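Local structure of albumin-1 (Psophocarpus tetragonolobus, 1WBA) at residues Val32-Ile46 against Gly101-Gln113. The protein serves as a 2S seed storage protein of the winged bean and belongs to the leguminous Kunitz-type inhibitor family. Residues are numbered along the deposited sequence; the frame is centred on the assembly and turned at random.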
ATOM      1  N   VAL A  32      -9.632   4.124   4.345  1.00  6.80           N
ATOM      2  CA  VAL A  32     -10.397   2.902   4.152  1.00  5.94           C
ATOM      3  C   VAL A  32     -11.860   3.355   4.154  1.00  6.68           C
ATOM      4  O   VAL A  32     -12.330   3.963   5.115  1.00  7.28           O
ATOM      5  CB  VAL A  32     -10.149   1.865   5.273  1.00  5.23           C
ATOM      6  CG1 VAL A  32     -10.905   0.595   4.964  1.00  5.89           C
ATOM      7  CG2 VAL A  32      -8.673   1.536   5.386  1.00  6.14           C
ATOM      8  N   VAL A  33     -12.545   3.120   3.039  1.00  7.08           N
ATOM      9  CA  VAL A  33     -13.945   3.513   2.863  1.00  5.16           C
ATOM     10  C   VAL A  33     -14.690   2.409   2.127  1.00  6.20           C
ATOM     11  O   VAL A  33     -14.094   1.443   1.656  1.00  5.52           O
ATOM     12  CB  VAL A  33     -14.100   4.825   2.010  1.00  5.12           C
ATOM     13  CG1 VAL A  33     -13.405   5.994   2.671  1.00  8.10           C
ATOM     14  CG2 VAL A  33     -13.552   4.640   0.590  1.00  5.18           C
ATOM     15  N   ALA A  34     -16.007   2.529   2.067  1.00  6.28           N
ATOM     16  CA  ALA A  34     -16.808   1.559   1.345  1.00  6.22           C
ATOM     17  C   ALA A  34     -16.885   2.090  -0.079  1.00  6.09           C
ATOM     18  O   ALA A  34     -17.005   3.301  -0.287  1.00  6.71           O
ATOM     19  CB  ALA A  34     -18.183   1.487   1.931  1.00  4.94           C
ATOM     20  N   THR A  35     -16.692   1.215  -1.056  1.00  6.00           N
ATOM     21  CA  THR A  35     -16.820   1.601  -2.453  1.00  6.39           C
ATOM     22  C   THR A  35     -17.862   0.647  -3.042  1.00  7.69           C
ATOM     23  O   THR A  35     -18.160  -0.388  -2.448  1.00  5.75           O
ATOM     24  CB  THR A  35     -15.487   1.454  -3.264  1.00  2.97           C
ATOM     25  OG1 THR A  35     -15.035   0.092  -3.244  1.00  6.18           O
ATOM     26  CG2 THR A  35     -14.426   2.373  -2.733  1.00  2.50           C
ATOM     27  N   GLY A  36     -18.429   0.997  -4.188  1.00  6.58           N
ATOM     28  CA  GLY A  36     -19.394   0.117  -4.815  1.00  6.60           C
ATOM     29  C   GLY A  36     -20.576  -0.230  -3.936  1.00  6.86           C
ATOM     30  O   GLY A  36     -21.252   0.660  -3.434  1.00 10.01           O
ATOM     31  N   ASN A  37     -20.768  -1.526  -3.705  1.00  8.08           N
ATOM     32  CA  ASN A  37     -21.884  -2.053  -2.912  1.00  8.55           C
ATOM     33  C   ASN A  37     -21.538  -2.333  -1.447  1.00  8.17           C
ATOM     34  O   ASN A  37     -22.347  -2.895  -0.701  1.00  7.39           O
ATOM     35  CB  ASN A  37     -22.405  -3.330  -3.578  1.00  5.92           C
ATOM     36  CG  ASN A  37     -22.718  -3.125  -5.045  1.00  6.39           C
ATOM     37  OD1 ASN A  37     -23.614  -2.356  -5.389  1.00  9.76           O
ATOM     38  ND2 ASN A  37     -21.944  -3.766  -5.925  1.00  7.26           N
ATOM     39  N   GLU A  38     -20.337  -1.936  -1.035  1.00  6.87           N
ATOM     40  CA  GLU A  38     -19.896  -2.145   0.343  1.00  6.30           C
ATOM     41  C   GLU A  38     -20.695  -1.290   1.331  1.00  6.72           C
ATOM     42  O   GLU A  38     -21.217  -0.236   0.981  1.00  7.31           O
ATOM     43  CB  GLU A  38     -18.391  -1.855   0.475  1.00  6.27           C
ATOM     44  CG  GLU A  38     -17.518  -2.897  -0.209  1.00  5.23           C
ATOM     45  CD  GLU A  38     -16.045  -2.541  -0.252  1.00  5.79           C
ATOM     46  OE1 GLU A  38     -15.658  -1.427   0.151  1.00  6.22           O
ATOM     47  OE2 GLU A  38     -15.259  -3.391  -0.709  1.00  6.99           O
ATOM     48  N   ASN A  39     -20.755  -1.748   2.572  1.00  5.85           N
ATOM     49  CA  ASN A  39     -21.474  -1.052   3.634  1.00  8.22           C
ATOM     50  C   ASN A  39     -20.551   0.008   4.223  1.00  9.06           C
ATOM     51  O   ASN A  39     -19.422  -0.299   4.609  1.00  7.73           O
ATOM     52  CB  ASN A  39     -21.866  -2.075   4.708  1.00 12.16           C
ATOM     53  CG  ASN A  39     -22.557  -1.454   5.917  1.00 15.73           C
ATOM     54  OD1 ASN A  39     -22.671  -0.238   6.057  1.00 18.10           O
ATOM     55  ND2 ASN A  39     -23.000  -2.316   6.822  1.00 25.14           N
ATOM     56  N   PRO A  40     -21.006   1.273   4.277  1.00 10.18           N
ATOM     57  CA  PRO A  40     -20.184   2.360   4.830  1.00  9.92           C
ATOM     58  C   PRO A  40     -19.798   2.172   6.289  1.00 11.58           C
ATOM     59  O   PRO A  40     -18.840   2.781   6.758  1.00 13.38           O
ATOM     60  CB  PRO A  40     -21.041   3.610   4.600  1.00 12.84           C
ATOM     61  CG  PRO A  40     -22.442   3.071   4.378  1.00 16.28           C
ATOM     62  CD  PRO A  40     -22.205   1.810   3.612  1.00 11.53           C
ATOM     63  N   GLU A  41     -20.545   1.353   7.021  1.00 12.00           N
ATOM     64  CA  GLU A  41     -20.197   1.084   8.413  1.00 13.57           C
ATOM     65  C   GLU A  41     -19.132  -0.014   8.503  1.00 12.87           C
ATOM     66  O   GLU A  41     -18.511  -0.196   9.546  1.00 11.59           O
ATOM     67  CB  GLU A  41     -21.428   0.657   9.205  1.00 17.10           C
ATOM     68  CG  GLU A  41     -22.504   1.710   9.222  1.00 23.00           C
ATOM     69  CD  GLU A  41     -23.687   1.341  10.105  1.00 27.54           C
ATOM     70  OE1 GLU A  41     -23.645   0.276  10.774  1.00 26.00           O
ATOM     71  OE2 GLU A  41     -24.653   2.136  10.132  1.00 30.15           O
ATOM     72  N   ASP A  42     -18.918  -0.731   7.400  1.00  9.55           N
ATOM     73  CA  ASP A  42     -17.933  -1.808   7.344  1.00 11.21           C
ATOM     74  C   ASP A  42     -17.110  -1.638   6.051  1.00 10.50           C
ATOM     75  O   ASP A  42     -17.152  -2.489   5.155  1.00 10.85           O
ATOM     76  CB  ASP A  42     -18.672  -3.154   7.346  1.00 11.99           C
ATOM     77  CG  ASP A  42     -17.754  -4.348   7.559  1.00 13.62           C
ATOM     78  OD1 ASP A  42     -16.649  -4.201   8.130  1.00 15.45           O
ATOM     79  OD2 ASP A  42     -18.159  -5.453   7.156  1.00 18.57           O
ATOM     80  N   PRO A  43     -16.342  -0.538   5.951  1.00  7.95           N
ATOM     81  CA  PRO A  43     -15.513  -0.239   4.772  1.00  7.89           C
ATOM     82  C   PRO A  43     -14.414  -1.279   4.546  1.00  6.03           C
ATOM     83  O   PRO A  43     -13.731  -1.704   5.495  1.00  6.58           O
ATOM     84  CB  PRO A  43     -14.934   1.129   5.113  1.00  6.71           C
ATOM     85  CG  PRO A  43     -14.741   1.050   6.615  1.00  7.33           C
ATOM     86  CD  PRO A  43     -16.036   0.386   7.064  1.00  8.44           C
ATOM     87  N   LEU A  44     -14.222  -1.653   3.285  1.00  5.04           N
ATOM     88  CA  LEU A  44     -13.230  -2.672   2.947  1.00  5.50           C
ATOM     89  C   LEU A  44     -12.252  -2.243   1.875  1.00  5.95           C
ATOM     90  O   LEU A  44     -11.316  -2.983   1.576  1.00  5.36           O
ATOM     91  CB  LEU A  44     -13.925  -3.946   2.456  1.00  3.28           C
ATOM     92  CG  LEU A  44     -14.992  -4.551   3.352  1.00  8.38           C
ATOM     93  CD1 LEU A  44     -15.703  -5.626   2.580  1.00 10.89           C
ATOM     94  CD2 LEU A  44     -14.371  -5.109   4.623  1.00 10.83           C
ATOM     95  N   SER A  45     -12.448  -1.052   1.319  1.00  6.19           N
ATOM     96  CA  SER A  45     -11.593  -0.558   0.245  1.00  5.26           C
ATOM     97  C   SER A  45     -10.460   0.377   0.685  1.00  5.94           C
ATOM     98  O   SER A  45     -10.698   1.366   1.379  1.00  6.72           O
ATOM     99  CB  SER A  45     -12.460   0.146  -0.802  1.00  3.92           C
ATOM    100  OG  SER A  45     -13.447  -0.744  -1.262  1.00  4.77           O
ATOM    101  N   ILE A  46      -9.235   0.057   0.272  1.00  4.71           N
ATOM    102  CA  ILE A  46      -8.082   0.893   0.585  1.00  6.52           C
ATOM    103  C   ILE A  46      -7.982   1.902  -0.554  1.00  6.07           C
ATOM    104  O   ILE A  46      -7.851   1.521  -1.724  1.00  9.40           O
ATOM    105  CB  ILE A  46      -6.788   0.055   0.701  1.00  6.61           C
ATOM    106  CG1 ILE A  46      -6.956  -0.975   1.823  1.00  6.55           C
ATOM    107  CG2 ILE A  46      -5.599   0.965   0.991  1.00 10.59           C
ATOM    108  CD1 ILE A  46      -5.816  -1.954   1.970  1.00  5.11           C
ATOM    109  N   GLY A 101     -11.293  -5.523 -11.494  1.00 14.10           N
ATOM    110  CA  GLY A 101      -9.915  -5.940 -11.661  1.00 11.09           C
ATOM    111  C   GLY A 101      -9.268  -6.039 -10.292  1.00 10.10           C
ATOM    112  O   GLY A 101      -9.962  -5.952  -9.274  1.00  7.37           O
ATOM    113  N   GLN A 102      -7.944  -6.203 -10.267  1.00  7.68           N
ATOM    114  CA  GLN A 102      -7.197  -6.305  -9.010  1.00  7.87           C
ATOM    115  C   GLN A 102      -7.088  -4.950  -8.320  1.00  5.55           C
ATOM    116  O   GLN A 102      -6.654  -3.965  -8.930  1.00  4.17           O
ATOM    117  CB  GLN A 102      -5.810  -6.905  -9.256  1.00  8.87           C
ATOM    118  CG  GLN A 102      -5.894  -8.256  -9.942  1.00 16.34           C
ATOM    119  CD  GLN A 102      -4.580  -9.016 -10.009  1.00 20.03           C
ATOM    120  OE1 GLN A 102      -4.552 -10.155 -10.457  1.00 25.58           O
ATOM    121  NE2 GLN A 102      -3.501  -8.408  -9.544  1.00 22.53           N
ATOM    122  N   GLN A 103      -7.533  -4.906  -7.067  1.00  6.16           N
ATOM    123  CA  GLN A 103      -7.546  -3.681  -6.273  1.00  7.86           C
ATOM    124  C   GLN A 103      -7.227  -4.022  -4.847  1.00  4.95           C
ATOM    125  O   GLN A 103      -7.347  -5.185  -4.442  1.00  5.94           O
ATOM    126  CB  GLN A 103      -8.935  -3.055  -6.283  1.00  8.80           C
ATOM    127  CG  GLN A 103      -9.614  -3.099  -7.605  1.00 18.36           C
ATOM    128  CD  GLN A 103     -10.884  -2.303  -7.609  1.00 21.58           C
ATOM    129  OE1 GLN A 103     -11.703  -2.409  -6.697  1.00 21.51           O
ATOM    130  NE2 GLN A 103     -11.054  -1.475  -8.635  1.00 26.94           N
ATOM    131  N   LEU A 104      -6.880  -3.006  -4.065  1.00  4.72           N
ATOM    132  CA  LEU A 104      -6.550  -3.225  -2.659  1.00  6.31           C
ATOM    133  C   LEU A 104      -7.776  -3.238  -1.745  1.00  5.82           C
ATOM    134  O   LEU A 104      -8.601  -2.326  -1.770  1.00  5.29           O
ATOM    135  CB  LEU A 104      -5.536  -2.195  -2.145  1.00  5.97           C
ATOM    136  CG  LEU A 104      -4.198  -2.059  -2.873  1.00 10.94           C
ATOM    137  CD1 LEU A 104      -3.226  -1.323  -1.974  1.00 11.12           C
ATOM    138  CD2 LEU A 104      -3.643  -3.402  -3.215  1.00 13.48           C
ATOM    139  N   LYS A 105      -7.872  -4.281  -0.931  1.00  4.67           N
ATOM    140  CA  LYS A 105      -8.972  -4.440   0.002  1.00  3.58           C
ATOM    141  C   LYS A 105      -8.401  -4.910   1.330  1.00  5.47           C
ATOM    142  O   LYS A 105      -7.274  -5.428   1.391  1.00  6.49           O
ATOM    143  CB  LYS A 105      -9.938  -5.528  -0.492  1.00  4.36           C
ATOM    144  CG  LYS A 105     -10.589  -5.291  -1.859  1.00  2.91           C
ATOM    145  CD  LYS A 105     -11.660  -4.212  -1.778  1.00  3.99           C
ATOM    146  CE  LYS A 105     -12.624  -4.306  -2.970  1.00  4.62           C
ATOM    147  NZ  LYS A 105     -13.574  -3.154  -2.951  1.00  3.85           N
ATOM    148  N   LEU A 106      -9.171  -4.734   2.396  1.00  5.24           N
ATOM    149  CA  LEU A 106      -8.745  -5.233   3.697  1.00  8.87           C
ATOM    150  C   LEU A 106      -8.771  -6.762   3.537  1.00  9.59           C
ATOM    151  O   LEU A 106      -9.685  -7.313   2.912  1.00  8.82           O
ATOM    152  CB  LEU A 106      -9.717  -4.802   4.798  1.00  8.83           C
ATOM    153  CG  LEU A 106      -9.724  -3.312   5.150  1.00 10.50           C
ATOM    154  CD1 LEU A 106     -10.514  -3.122   6.428  1.00 12.05           C
ATOM    155  CD2 LEU A 106      -8.308  -2.786   5.325  1.00  6.91           C
ATOM    156  N   ALA A 107      -7.741  -7.427   4.044  1.00  8.05           N
ATOM    157  CA  ALA A 107      -7.624  -8.875   3.932  1.00  9.14           C
ATOM    158  C   ALA A 107      -8.619  -9.636   4.789  1.00  9.29           C
ATOM    159  O   ALA A 107      -9.063  -9.136   5.825  1.00 11.96           O
ATOM    160  CB  ALA A 107      -6.216  -9.306   4.306  1.00  7.80           C
ATOM    161  N   GLY A 108      -8.945 -10.846   4.341  1.00 10.91           N
ATOM    162  CA  GLY A 108      -9.829 -11.734   5.073  1.00 13.39           C
ATOM    163  C   GLY A 108     -11.309 -11.522   4.941  1.00 13.35           C
ATOM    164  O   GLY A 108     -12.069 -12.107   5.698  1.00 15.76           O
ATOM    165  N   ARG A 109     -11.718 -10.708   3.982  1.00 13.77           N
ATOM    166  CA  ARG A 109     -13.134 -10.419   3.782  1.00 15.61           C
ATOM    167  C   ARG A 109     -13.617 -11.003   2.454  1.00 14.22           C
ATOM    168  O   ARG A 109     -14.656 -11.651   2.404  1.00 18.69           O
ATOM    169  CB  ARG A 109     -13.387  -8.907   3.823  1.00 18.88           C
ATOM    170  CG  ARG A 109     -12.593  -8.145   4.883  1.00 25.29           C
ATOM    171  CD  ARG A 109     -12.984  -8.535   6.298  1.00 28.62           C
ATOM    172  NE  ARG A 109     -12.994  -7.377   7.196  1.00 35.24           N
ATOM    173  CZ  ARG A 109     -11.923  -6.840   7.784  1.00 36.87           C
ATOM    174  NH1 ARG A 109     -10.706  -7.344   7.590  1.00 35.28           N
ATOM    175  NH2 ARG A 109     -12.075  -5.781   8.575  1.00 36.16           N
ATOM    176  N   TYR A 110     -12.868 -10.781   1.383  1.00 10.82           N
ATOM    177  CA  TYR A 110     -13.216 -11.314   0.067  1.00 10.92           C
ATOM    178  C   TYR A 110     -12.496 -12.620  -0.144  1.00 12.02           C
ATOM    179  O   TYR A 110     -11.333 -12.762   0.242  1.00 11.97           O
ATOM    180  CB  TYR A 110     -12.813 -10.347  -1.034  1.00  7.96           C
ATOM    181  CG  TYR A 110     -13.688  -9.130  -1.058  1.00  8.96           C
ATOM    182  CD1 TYR A 110     -14.970  -9.199  -1.590  1.00  9.20           C
ATOM    183  CD2 TYR A 110     -13.242  -7.915  -0.550  1.00  7.28           C
ATOM    184  CE1 TYR A 110     -15.785  -8.101  -1.616  1.00 11.20           C
ATOM    185  CE2 TYR A 110     -14.053  -6.795  -0.568  1.00  7.61           C
ATOM    186  CZ  TYR A 110     -15.320  -6.900  -1.106  1.00 11.72           C
ATOM    187  OH  TYR A 110     -16.143  -5.813  -1.134  1.00 12.40           O
ATOM    188  N   PRO A 111     -13.160 -13.589  -0.786  1.00 12.50           N
ATOM    189  CA  PRO A 111     -12.492 -14.871  -1.004  1.00 12.70           C
ATOM    190  C   PRO A 111     -11.451 -14.859  -2.127  1.00 12.85           C
ATOM    191  O   PRO A 111     -10.475 -15.610  -2.072  1.00 15.69           O
ATOM    192  CB  PRO A 111     -13.664 -15.809  -1.307  1.00 11.49           C
ATOM    193  CG  PRO A 111     -14.639 -14.905  -2.038  1.00 11.05           C
ATOM    194  CD  PRO A 111     -14.571 -13.635  -1.226  1.00 12.11           C
ATOM    195  N   ASN A 112     -11.641 -13.995  -3.117  1.00 11.09           N
ATOM    196  CA  ASN A 112     -10.741 -13.919  -4.279  1.00 11.65           C
ATOM    197  C   ASN A 112      -9.455 -13.085  -4.136  1.00 10.81           C
ATOM    198  O   ASN A 112      -9.151 -12.230  -4.975  1.00 10.07           O
ATOM    199  CB  ASN A 112     -11.519 -13.530  -5.565  1.00 12.58           C
ATOM    200  CG  ASN A 112     -12.585 -12.430  -5.337  1.00 16.28           C
ATOM    201  OD1 ASN A 112     -13.039 -12.192  -4.204  1.00 16.51           O
ATOM    202  ND2 ASN A 112     -13.006 -11.783  -6.424  1.00 14.81           N
ATOM    203  N   GLN A 113      -8.685 -13.365  -3.084  1.00 12.87           N
ATOM    204  CA  GLN A 113      -7.427 -12.663  -2.831  1.00 11.80           C
ATOM    205  C   GLN A 113      -6.296 -13.293  -3.622  1.00 11.59           C
ATOM    206  O   GLN A 113      -6.253 -14.514  -3.810  1.00 14.00           O
ATOM    207  CB  GLN A 113      -7.080 -12.683  -1.343  1.00 12.67           C
ATOM    208  CG  GLN A 113      -7.901 -11.730  -0.514  1.00 17.63           C
ATOM    209  CD  GLN A 113      -7.638 -11.842   0.980  1.00 19.87           C
ATOM    210  OE1 GLN A 113      -8.483 -11.475   1.780  1.00 22.59           O
ATOM    211  NE2 GLN A 113      -6.457 -12.320   1.358  1.00 21.74           N
TER
HETATM  212  O   HOH W   1     -15.975  -2.290  -4.416  1.00  7.12           O
HETATM  213  O   HOH W   2     -15.764  -7.071   7.383  1.00 27.59           O
HETATM  214  O   HOH W   3      -9.255  -0.169  -3.462  1.00 11.24           O
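Glu-38 OE2 is gripped twice from across the contact: Tyr-110 OH donates to it at 2.6 Å on the anti lone pair, and Lys-105 NZ forms a salt bridge with it at 2.8 Å, coming from above the carboxylate plane. In this beta-trefoil, the fold of Kunitz-type inhibitors, the carboxylate illustrates how one loop acid can tie loop 34-44 to strand 103-106 and the loop that follows it. Its other oxygen serves its own segment: Ser-45 OG donates to Glu-38 OE1 on the syn side, and Thr-35 N donates from the same face of the plane. Four donors thus fix the rotation of the carboxylate and probably favour its charged form. With an alanine in place of Glu-38, the Lys-105 ammonium would probably lose its counter-charge and the Tyr-110 hydroxyl this acceptor.

Lys-105 NZ also donates to Ser-45 OG, 2.9 Å away; the bend at chi2 (-74°) brings an amine back from a CB that points away from 32-46. Phe-97 gives it a cation-pi partner and stacks edge-to-face with Tyr-110. Alongside, the backbones of Ser-45 and Lys-105 form a single bridge, a non-hydrogen-bonded antiparallel pair flanked by Leu-106 N to Leu-44 O (2.9 Å) and Ile-46 N to Leu-104 O (3.2 Å).

Apolar groups fill in around it. Leu-44 forks between two residues of loop 107-112, CD2 against Arg-109 CG and CD1 3.7 Å from Tyr-110 CE2, while Ile-46, Leu-106 and Val-32 gather at Phe-82. Nearer solvent, one water accepts from Arg-109 NE at 2.8 Å and donates to Asp-42 OD2 at 2.9 Å.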